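Local coordinates for leucyl aminopeptidase (Trypanosoma brucei brucei, PDB 5NTD), which probably removes amino-terminal residues, leucine among them, from peptides as a manganese-bound M17 aminopeptidase, and binds the inhibitor bestatin, at residues P65-N68 with P69-E73; T224-E227 with I228-Y232; D246-E250 with R251-G255; A475-F478 with I479-L483; A512-T515 with E516-K520. All coordinates share one frame; numbering follows the deposited sequence.

Contact 1: residues P65-N68 with P69-E73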
# COMPACT_ATOMS: atom_id res chain seq x y z
N PRO G 65 11.25 -16.61 56.95
CA PRO G 65 12.64 -16.49 57.39
C PRO G 65 13.37 -15.20 57.02
O PRO G 65 14.38 -14.87 57.63
CB PRO G 65 13.33 -17.69 56.73
CG PRO G 65 12.44 -18.10 55.61
CD PRO G 65 11.06 -17.75 56.05
N PHE G 66 12.90 -14.51 55.99
CA PHE G 66 13.59 -13.30 55.48
C PHE G 66 12.93 -12.03 56.00
O PHE G 66 13.34 -10.94 55.63
CB PHE G 66 13.63 -13.29 53.93
CG PHE G 66 12.28 -13.43 53.29
CD1 PHE G 66 11.45 -12.34 53.16
CD2 PHE G 66 11.81 -14.68 52.89
CE1 PHE G 66 10.19 -12.47 52.61
CE2 PHE G 66 10.54 -14.83 52.36
CZ PHE G 66 9.73 -13.73 52.21
N TYR G 67 11.84 -12.17 56.73
CA TYR G 67 11.01 -11.01 57.06
C TYR G 67 11.73 -10.15 58.07
O TYR G 67 12.35 -10.65 58.98
CB TYR G 67 9.64 -11.41 57.62
CG TYR G 67 8.64 -10.27 57.71
CD1 TYR G 67 8.54 -9.50 58.85
CD2 TYR G 67 7.77 -10.00 56.66
CE1 TYR G 67 7.60 -8.46 58.94
CE2 TYR G 67 6.83 -8.96 56.73
CZ TYR G 67 6.76 -8.20 57.87
OH TYR G 67 5.85 -7.18 57.92
N ASN G 68 11.66 -8.85 57.88
CA ASN G 68 12.18 -7.88 58.83
C ASN G 68 11.52 -6.53 58.54
O ASN G 68 10.65 -6.46 57.70
CB ASN G 68 13.71 -7.83 58.77
CG ASN G 68 14.23 -6.96 57.65
OD1 ASN G 68 13.49 -6.54 56.76
ND2 ASN G 68 15.53 -6.68 57.69
N PRO G 69 11.92 -5.46 59.23
CA PRO G 69 11.17 -4.20 59.04
C PRO G 69 11.32 -3.55 57.67
O PRO G 69 10.43 -2.82 57.22
CB PRO G 69 11.77 -3.28 60.11
CG PRO G 69 12.26 -4.23 61.16
CD PRO G 69 12.79 -5.40 60.42
N ALA G 70 12.42 -3.84 57.00
CA ALA G 70 12.62 -3.36 55.62
C ALA G 70 11.63 -4.02 54.65
O ALA G 70 11.02 -3.37 53.80
CB ALA G 70 14.06 -3.64 55.17
N VAL G 71 11.46 -5.31 54.83
CA VAL G 71 10.51 -6.08 54.05
C VAL G 71 9.08 -5.59 54.29
O VAL G 71 8.27 -5.47 53.38
CB VAL G 71 10.60 -7.58 54.35
CG1 VAL G 71 9.53 -8.34 53.57
CG2 VAL G 71 11.98 -8.10 53.98
N ALA G 72 8.79 -5.29 55.54
CA ALA G 72 7.50 -4.70 55.91
C ALA G 72 7.31 -3.38 55.16
O ALA G 72 6.21 -3.08 54.67
CB ALA G 72 7.41 -4.46 57.41
N GLU G 73 8.37 -2.60 55.09
CA GLU G 73 8.30 -1.30 54.36
C GLU G 73 8.12 -1.55 52.84
O GLU G 73 7.39 -0.81 52.16
CB GLU G 73 9.53 -0.45 54.62
CG GLU G 73 9.47 0.96 54.06
CD GLU G 73 8.36 1.82 54.63
OE1 GLU G 73 7.76 1.40 55.64
OE2 GLU G 73 8.03 2.89 54.07
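N68 caps the first turn of helix 69-77 by accepting from A70 and V71, the classic N-cap arrangement. Its CB lies against the start of the P69 ring, close to CD. CG sits between the backbone N and the carbonyl carbon (chi1 82°), and this turns the amide back over the helix start. OD1 then meets two backbone N-H groups. The bond from V71 N is 3.1 Å long to N68 OD1 and nearly straight, at 167°. The bond from A70 N to N68 OD1 is 2.9 Å but bent, and is weak. ND2 lies on the P69 side, about 4.1 Å from P69 CD. The main chain of N68 also takes part: A72 N donates to N68 O at 3.1 Å and opens the regular helical bonding. The cap thus satisfies N-H groups that have no earlier turn to bond to.

V71 faces back to the loop. Its CG1 touches the edge of the F66 ring and lies 3.9 Å from CD2 of Y67. F66 and V71 both also pack on V102 of strand 99-107, so the helix start is seated on the sheet of the N-terminal domain. Y67 also reaches the first turn. Its ring approaches A72 obliquely, and Y67 OH ends 3.2 Å from A72 CB.

Contact 2: residues T224-E227 with I228-Y232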
# COMPACT_ATOMS: atom_id res chain seq x y z
N THR G 224 13.28 -32.58 12.76
CA THR G 224 13.74 -32.59 14.16
C THR G 224 12.57 -32.69 15.15
O THR G 224 12.68 -33.32 16.20
CB THR G 224 14.65 -31.44 14.55
OG1 THR G 224 13.98 -30.21 14.36
CG2 THR G 224 15.90 -31.51 13.74
N PHE G 225 11.44 -32.09 14.80
CA PHE G 225 10.23 -32.19 15.65
C PHE G 225 9.83 -33.68 15.72
O PHE G 225 9.53 -34.23 16.77
CB PHE G 225 9.10 -31.36 15.10
CG PHE G 225 8.05 -30.96 16.11
CD1 PHE G 225 7.80 -31.66 17.27
CD2 PHE G 225 7.24 -29.85 15.82
CE1 PHE G 225 6.81 -31.26 18.14
CE2 PHE G 225 6.23 -29.45 16.71
CZ PHE G 225 6.01 -30.16 17.86
N THR G 226 9.85 -34.33 14.57
CA THR G 226 9.52 -35.75 14.50
C THR G 226 10.50 -36.58 15.37
O THR G 226 10.07 -37.48 16.10
CB THR G 226 9.55 -36.25 13.05
OG1 THR G 226 8.53 -35.55 12.32
CG2 THR G 226 9.26 -37.77 12.98
N GLU G 227 11.77 -36.30 15.24
CA GLU G 227 12.79 -37.04 16.01
C GLU G 227 12.60 -36.84 17.50
O GLU G 227 12.79 -37.76 18.30
CB GLU G 227 14.21 -36.62 15.66
CG GLU G 227 14.66 -37.18 14.32
CD GLU G 227 16.00 -36.57 13.90
OE1 GLU G 227 16.93 -36.56 14.74
OE2 GLU G 227 16.12 -36.08 12.74
N ILE G 228 12.22 -35.63 17.87
CA ILE G 228 11.95 -35.33 19.29
C ILE G 228 10.79 -36.17 19.80
O ILE G 228 10.86 -36.75 20.88
CB ILE G 228 11.69 -33.84 19.50
CG1 ILE G 228 13.01 -33.08 19.34
CG2 ILE G 228 11.09 -33.57 20.89
CD1 ILE G 228 12.83 -31.60 19.06
N ALA G 229 9.73 -36.24 19.01
CA ALA G 229 8.57 -37.06 19.35
C ALA G 229 8.97 -38.55 19.49
O ALA G 229 8.57 -39.23 20.43
CB ALA G 229 7.48 -36.92 18.33
N GLN G 230 9.76 -39.03 18.55
CA GLN G 230 10.27 -40.41 18.58
C GLN G 230 11.13 -40.68 19.83
O GLN G 230 10.99 -41.71 20.47
CB GLN G 230 11.08 -40.72 17.32
CG GLN G 230 10.17 -40.89 16.13
CD GLN G 230 10.89 -40.81 14.80
OE1 GLN G 230 11.85 -40.07 14.62
NE2 GLN G 230 10.42 -41.59 13.84
N GLY G 231 11.97 -39.73 20.17
CA GLY G 231 12.79 -39.81 21.39
C GLY G 231 11.95 -39.99 22.64
O GLY G 231 12.23 -40.84 23.51
N TYR G 232 10.91 -39.17 22.76
CA TYR G 232 9.99 -39.27 23.91
C TYR G 232 9.23 -40.60 23.87
O TYR G 232 8.99 -41.22 24.90
CB TYR G 232 9.05 -38.09 23.97
CG TYR G 232 9.68 -36.92 24.68
CD1 TYR G 232 9.79 -36.91 26.07
CD2 TYR G 232 10.13 -35.80 23.97
CE1 TYR G 232 10.37 -35.82 26.74
CE2 TYR G 232 10.72 -34.72 24.63
CZ TYR G 232 10.85 -34.73 26.01
OH TYR G 232 11.39 -33.67 26.69
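In T226, CG2 stands anti to the backbone N while OG1 lies beside that N (chi1 -63°). Q230, one turn on, places CG beside its own backbone N (chi1 -74°) and then runs extended, back along the helix toward T226. These torsions bring the two side chains together obliquely on one flank of helix 222-236. T226 CG2 meets the amide end of Q230, 3.8 Å from OE1 and 3.9 Å from CD. The Q230 chain also lies over the carbonyl of T226, with CG 3.4 Å from T226 O. E227 comes near the same amide: its CG is 4.0 Å from Q230 OE1. These are van der Waals contacts.

The bonds across this stretch come from the backbone. I228, A229, Q230 and G231 donate in turn to T224 O, F225 O, T226 O and E227 O, the i to i+4 pattern of an alpha-helix. The bond from G231 N to E227 O is the shortest, at 2.8 Å. I228 lays CG1 and CD1 against the carbonyl of T224, with CG1 3.2 Å from T224 O.

The threonine hydroxyls pair outside the stretch. T226 OG1 bonds to T222 O, and T224 OG1 bonds to T221 N and L219 O. Around the helix, F225 and A229 pack on helix 314-328, while T224 and I228 pack on helix 6-20. The four carbonyls and the two threonine hydroxyls of this turn are therefore met by main-chain partners, so these polar atoms bring no unmet bond to the faces where F225, A229 and I228 pack.

Contact 3: residues D246-E250 with R251-G255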
# COMPACT_ATOMS: atom_id res chain seq x y z
N ASP G 246 6.44 -38.04 0.45
CA ASP G 246 5.63 -38.53 -0.70
C ASP G 246 4.62 -39.61 -0.33
O ASP G 246 3.59 -39.77 -0.99
CB ASP G 246 6.53 -38.99 -1.83
CG ASP G 246 7.27 -37.82 -2.50
OD1 ASP G 246 7.14 -36.63 -2.07
OD2 ASP G 246 8.00 -38.06 -3.48
N ASP G 247 4.85 -40.33 0.77
CA ASP G 247 3.87 -41.33 1.25
C ASP G 247 2.55 -40.70 1.63
O ASP G 247 1.50 -41.34 1.57
CB ASP G 247 4.38 -42.13 2.43
CG ASP G 247 5.57 -43.00 2.07
OD1 ASP G 247 5.65 -43.47 0.90
OD2 ASP G 247 6.40 -43.25 2.97
N LEU G 248 2.61 -39.41 2.00
CA LEU G 248 1.35 -38.64 2.29
C LEU G 248 0.50 -38.52 1.05
O LEU G 248 -0.69 -38.78 1.05
CB LEU G 248 1.64 -37.26 2.84
CG LEU G 248 2.20 -37.29 4.26
CD1 LEU G 248 2.89 -35.97 4.57
CD2 LEU G 248 1.09 -37.55 5.28
N CYS G 249 1.16 -38.23 -0.05
CA CYS G 249 0.49 -38.18 -1.37
C CYS G 249 -0.07 -39.55 -1.77
O CYS G 249 -1.23 -39.69 -2.08
CB CYS G 249 1.44 -37.66 -2.46
SG CYS G 249 0.58 -37.45 -4.05
N GLU G 250 0.77 -40.58 -1.69
CA GLU G 250 0.34 -41.99 -2.08
C GLU G 250 -0.85 -42.46 -1.26
O GLU G 250 -1.73 -43.13 -1.76
CB GLU G 250 1.44 -43.02 -1.92
CG GLU G 250 2.80 -42.68 -2.57
CD GLU G 250 2.79 -42.56 -4.10
OE1 GLU G 250 1.71 -42.68 -4.74
OE2 GLU G 250 3.90 -42.34 -4.67
N ARG G 251 -0.89 -42.05 -0.00
CA ARG G 251 -1.97 -42.46 0.92
C ARG G 251 -3.15 -41.49 1.02
O ARG G 251 -4.02 -41.67 1.87
CB ARG G 251 -1.38 -42.73 2.28
CG ARG G 251 -0.45 -43.94 2.26
CD ARG G 251 0.24 -44.18 3.59
NE ARG G 251 -0.73 -44.45 4.66
CZ ARG G 251 -0.41 -44.69 5.93
NH1 ARG G 251 -1.38 -44.88 6.82
NH2 ARG G 251 0.85 -44.74 6.33
N GLY G 252 -3.21 -40.51 0.13
CA GLY G 252 -4.42 -39.66 -0.03
C GLY G 252 -4.48 -38.45 0.88
O GLY G 252 -5.49 -37.77 0.93
N TYR G 253 -3.39 -38.16 1.57
CA TYR G 253 -3.30 -36.99 2.46
C TYR G 253 -2.89 -35.73 1.68
O TYR G 253 -1.83 -35.14 1.91
CB TYR G 253 -2.34 -37.24 3.61
CG TYR G 253 -2.84 -38.29 4.58
CD1 TYR G 253 -3.64 -37.94 5.66
CD2 TYR G 253 -2.49 -39.65 4.43
CE1 TYR G 253 -4.08 -38.91 6.58
CE2 TYR G 253 -2.94 -40.63 5.32
CZ TYR G 253 -3.74 -40.25 6.39
OH TYR G 253 -4.23 -41.18 7.25
N GLY G 254 -3.75 -35.36 0.76
CA GLY G 254 -3.46 -34.31 -0.22
C GLY G 254 -3.27 -32.93 0.39
O GLY G 254 -2.53 -32.10 -0.14
N GLY G 255 -3.92 -32.70 1.52
CA GLY G 255 -3.84 -31.39 2.18
C GLY G 255 -2.49 -31.07 2.77
O GLY G 255 -1.79 -30.18 2.34
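R251, L248 and Y253 bury the most surface here, and they meet at the end of helix 246-250. The ending is a Schellman motif. Y253 N donates to L248 O at 2.8 Å, and G252 N donates to C249 O at 3.1 Å. G252 is the C-prime residue, with phi at 87°, a value that favours glycine. The G252 N-H meets C249 O from above the carbonyl plane, so its bond is not aimed at a lone pair.

L248 and Y253 cross at about a right angle. CD2 of L248 touches Y253 CB at 3.8 Å. The Y253 ring turns an edge to L248 O, and its hydroxyl bonds to H384. Both residues also pack on I243 and L269, residues of strands 239-244 and 268-274.

R251 keeps its N-H on D247 O, at 2.9 Å. Its CB and CG lie over the same oxygen, each 3.3 Å from D247 O. The guanidinium points away from this turn. E250 reaches outward too, and its carboxylate bonds to K6 N and A7 N of the third subunit. The carbonyls of D247, L248 and C249 thus gain donors from the turn itself, while a side-chain charge at the same end serves the subunit interface.

Contact 4: residues A475-F478 with I479-L483; sequences AGYF and ITTHL
Y477 O is gripped by two donors, the hydroxyl of T480 and the backbone N-H of T481. The bond from T480 OG1 to Y477 O is 2.6 Å, lies in the carbonyl plane and uses a lone pair. The T481 N bond to Y477 O is longer, at 3.3 Å, and comes nearly along the C=O axis. T481 repeats the pattern one residue on: its OG1 donates to F478 O at 2.7 Å. In both threonines OG1 stands between the backbone N and the carbonyl carbon (chi1 67° and 69°), which swings the hydroxyl back onto the preceding turn. These bonds engage carbonyls where helix 471-480 runs out into a type I beta turn, T480 to L483.

The methyl of T481 lies over one face of the Y477 ring, with CG2 3.5 Å from Y477 CZ. H482 puts NE2 over one face of F478, 3.6 Å from F478 CZ, while its ND1 bonds to S361 OG. The F478 and H482 rings are oblique, their planes 54° apart.

A475 touches R375 and L402, two residues of the bicarbonate pocket. I479 rests on L378 and V382 of helix 374-387 and on H493 of strand 490-495, while F478, T481 and H482 cover M460 of strand 460-461.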
# COMPACT_ATOMS: atom_id res chain seq x y z
N ALA G 475 -12.69 -20.31 9.79
CA ALA G 475 -11.51 -21.21 9.72
C ALA G 475 -11.78 -22.53 10.46
O ALA G 475 -11.43 -23.61 10.01
CB ALA G 475 -10.28 -20.54 10.28
N GLY G 476 -12.45 -22.41 11.59
CA GLY G 476 -12.87 -23.59 12.36
C GLY G 476 -13.84 -24.42 11.56
O GLY G 476 -13.70 -25.64 11.44
N TYR G 477 -14.81 -23.76 10.97
CA TYR G 477 -15.82 -24.45 10.15
C TYR G 477 -15.15 -25.31 9.09
O TYR G 477 -15.51 -26.45 8.86
CB TYR G 477 -16.82 -23.48 9.50
CG TYR G 477 -17.63 -24.17 8.44
CD1 TYR G 477 -18.72 -24.97 8.78
CD2 TYR G 477 -17.27 -24.10 7.10
CE1 TYR G 477 -19.45 -25.66 7.82
CE2 TYR G 477 -17.99 -24.79 6.13
CZ TYR G 477 -19.07 -25.56 6.50
OH TYR G 477 -19.77 -26.25 5.55
N PHE G 478 -14.17 -24.72 8.41
CA PHE G 478 -13.46 -25.42 7.33
C PHE G 478 -12.96 -26.78 7.83
O PHE G 478 -13.11 -27.81 7.18
CB PHE G 478 -12.27 -24.61 6.81
CG PHE G 478 -11.48 -25.33 5.76
CD1 PHE G 478 -10.51 -26.26 6.12
CD2 PHE G 478 -11.71 -25.11 4.41
CE1 PHE G 478 -9.79 -26.94 5.15
CE2 PHE G 478 -11.00 -25.79 3.44
CZ PHE G 478 -10.03 -26.70 3.80
N ILE G 479 -12.33 -26.73 8.97
CA ILE G 479 -11.74 -27.93 9.60
C ILE G 479 -12.83 -29.00 9.84
O ILE G 479 -12.63 -30.15 9.54
CB ILE G 479 -11.05 -27.60 10.92
CG1 ILE G 479 -9.87 -26.67 10.67
CG2 ILE G 479 -10.58 -28.88 11.59
CD1 ILE G 479 -9.37 -25.96 11.92
N THR G 480 -14.00 -28.56 10.29
CA THR G 480 -15.11 -29.48 10.60
C THR G 480 -15.61 -30.25 9.38
O THR G 480 -16.04 -31.38 9.50
CB THR G 480 -16.31 -28.83 11.30
OG1 THR G 480 -16.97 -27.91 10.44
CG2 THR G 480 -15.85 -28.12 12.54
N THR G 481 -15.52 -29.64 8.20
CA THR G 481 -15.99 -30.29 6.97
C THR G 481 -15.18 -31.56 6.66
O THR G 481 -15.62 -32.38 5.87
CB THR G 481 -15.95 -29.39 5.73
OG1 THR G 481 -14.58 -29.12 5.36
CG2 THR G 481 -16.72 -28.08 5.96
N HIS G 482 -14.03 -31.68 7.28
CA HIS G 482 -13.15 -32.86 7.07
C HIS G 482 -13.16 -33.89 8.21
O HIS G 482 -12.38 -34.83 8.23
CB HIS G 482 -11.76 -32.39 6.76
CG HIS G 482 -11.74 -31.49 5.59
ND1 HIS G 482 -12.01 -31.93 4.30
CD2 HIS G 482 -11.61 -30.14 5.51
CE1 HIS G 482 -11.98 -30.91 3.48
NE2 HIS G 482 -11.73 -29.81 4.18
N LEU G 483 -14.06 -33.70 9.16
CA LEU G 483 -14.32 -34.71 10.20
C LEU G 483 -14.96 -35.92 9.54
O LEU G 483 -15.78 -35.77 8.63
CB LEU G 483 -15.25 -34.19 11.29
CG LEU G 483 -14.64 -33.11 12.19
CD1 LEU G 483 -15.69 -32.37 12.97
CD2 LEU G 483 -13.60 -33.72 13.12

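Contact 5: residues A512-T515 with E516-K520; sequences ALLT and EYFRK
F518 N donates to L514 O at 2.8 Å, with the N-H almost straight at 171°. The same oxygen lies over one face of the F518 ring, offset toward the rim and 3.2 Å from F518 CG. The ring takes this place because CG lies beside the backbone N (chi1 -63°), which sends it back along the preceding turn. Further out along the ring, F518 CE2 is 4.1 Å from L514 CB.

The other carbonyls are paired in the same way. E516 N bonds to A512 O, Y517 N to L513 O and R519 N to T515 O. T515 O has a second donor in Q331 NE2, T515 OG1 bonds to P511 O one turn back, and L513 N bonds to the carboxylate of E437.

This is the C-terminal helix 511-519, which packs on strand 395-400 of the catalytic domain's large sheet and on helix 422-435. L514 and Y517 meet the strand through I397, and L513 and Y517 meet the helix through M428.

E516 carries a salt-bridge network at the end of the helix. R519 grips OE1 side-on with two nitrogens. R519 NE is 2.8 Å from E516 OE1 and meets it from above the carboxylate plane, while NH2 is directed at the syn lone pair. K520 NZ takes the other oxygen, 2.9 Å from E516 OE2, also on a syn lone pair. Both carboxylate oxygens are thus engaged, and the two positive charges would probably favour the ionised form of E516. Its CB packs 3.5 Å from A512 O.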
# COMPACT_ATOMS: atom_id res chain seq x y z
N ALA G 512 -0.85 -26.96 29.82
CA ALA G 512 -1.52 -26.92 31.13
C ALA G 512 -3.04 -26.84 30.98
O ALA G 512 -3.79 -27.42 31.76
CB ALA G 512 -1.02 -25.76 31.97
N LEU G 513 -3.49 -26.09 29.99
CA LEU G 513 -4.93 -26.03 29.63
C LEU G 513 -5.48 -27.45 29.41
O LEU G 513 -6.48 -27.83 29.99
CB LEU G 513 -5.15 -25.20 28.37
CG LEU G 513 -6.57 -25.15 27.78
CD1 LEU G 513 -7.54 -24.53 28.77
CD2 LEU G 513 -6.53 -24.34 26.50
N LEU G 514 -4.78 -28.20 28.58
CA LEU G 514 -5.17 -29.58 28.29
C LEU G 514 -5.14 -30.47 29.57
O LEU G 514 -6.03 -31.25 29.81
CB LEU G 514 -4.27 -30.20 27.24
CG LEU G 514 -4.40 -29.66 25.83
CD1 LEU G 514 -3.35 -30.28 24.92
CD2 LEU G 514 -5.79 -29.94 25.27
N THR G 515 -4.08 -30.32 30.34
CA THR G 515 -3.92 -31.11 31.54
C THR G 515 -5.13 -30.90 32.45
O THR G 515 -5.72 -31.85 32.94
CB THR G 515 -2.62 -30.77 32.27
OG1 THR G 515 -1.52 -31.10 31.41
CG2 THR G 515 -2.50 -31.61 33.56
N GLU G 516 -5.50 -29.63 32.62
CA GLU G 516 -6.61 -29.27 33.48
C GLU G 516 -7.92 -29.76 32.88
O GLU G 516 -8.80 -30.28 33.60
CB GLU G 516 -6.63 -27.78 33.72
CG GLU G 516 -7.80 -27.28 34.56
CD GLU G 516 -7.83 -27.86 35.98
OE1 GLU G 516 -6.77 -28.24 36.51
OE2 GLU G 516 -8.95 -27.95 36.54
N TYR G 517 -8.05 -29.65 31.57
CA TYR G 517 -9.25 -30.16 30.87
C TYR G 517 -9.40 -31.70 31.11
O TYR G 517 -10.47 -32.20 31.47
CB TYR G 517 -9.22 -29.82 29.36
CG TYR G 517 -10.34 -30.45 28.53
CD1 TYR G 517 -11.61 -29.94 28.55
CD2 TYR G 517 -10.11 -31.60 27.79
CE1 TYR G 517 -12.65 -30.56 27.85
CE2 TYR G 517 -11.13 -32.22 27.09
CZ TYR G 517 -12.39 -31.71 27.12
OH TYR G 517 -13.40 -32.33 26.42
N PHE G 518 -8.31 -32.41 30.90
CA PHE G 518 -8.29 -33.88 31.11
C PHE G 518 -8.65 -34.27 32.57
O PHE G 518 -9.40 -35.19 32.81
CB PHE G 518 -6.93 -34.49 30.79
CG PHE G 518 -6.50 -34.35 29.37
CD1 PHE G 518 -7.41 -34.25 28.35
CD2 PHE G 518 -5.16 -34.35 29.05
CE1 PHE G 518 -7.00 -34.12 27.02
CE2 PHE G 518 -4.73 -34.23 27.75
CZ PHE G 518 -5.66 -34.12 26.73
N ARG G 519 -8.15 -33.49 33.51
CA ARG G 519 -8.39 -33.68 34.95
C ARG G 519 -9.88 -33.72 35.31
O ARG G 519 -10.28 -34.51 36.15
CB ARG G 519 -7.75 -32.58 35.80
CG ARG G 519 -6.59 -33.02 36.66
CD ARG G 519 -5.61 -31.92 37.01
NE ARG G 519 -6.17 -30.75 37.67
CZ ARG G 519 -6.33 -30.58 38.99
NH1 ARG G 519 -6.02 -31.53 39.86
NH2 ARG G 519 -6.82 -29.42 39.43
N LYS G 520 -10.69 -32.89 34.65
CA LYS G 520 -12.11 -32.77 34.99
C LYS G 520 -13.04 -33.57 34.08
O LYS G 520 -14.25 -33.40 34.19
CB LYS G 520 -12.54 -31.30 35.01
CG LYS G 520 -11.74 -30.38 35.94
CD LYS G 520 -11.68 -30.78 37.39
CE LYS G 520 -10.43 -30.25 38.16
NZ LYS G 520 -10.46 -28.92 38.79

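In the fold
All five contacts are local and follow one another along the chain. None encloses or crosses another. Contact 1 comes first, where a loop enters helix 69-77 on the sheet of the N-terminal domain. It is remote from the rest; its centre is 65 Å from that of contact 3. Contact 2 lies within helix 222-236, packed on helices 6-20 and 314-328. Contact 3 ends helix 246-250 and turns the chain into helix 254-260. Contact 4 lies toward the end of helix 471-480, and its nearest atoms are about 8 Å from contact 3. Contact 5 finishes the C-terminal helix 511-519. Contacts 2 to 4 lie in the catalytic domain, and contact 5 packs on its sheet.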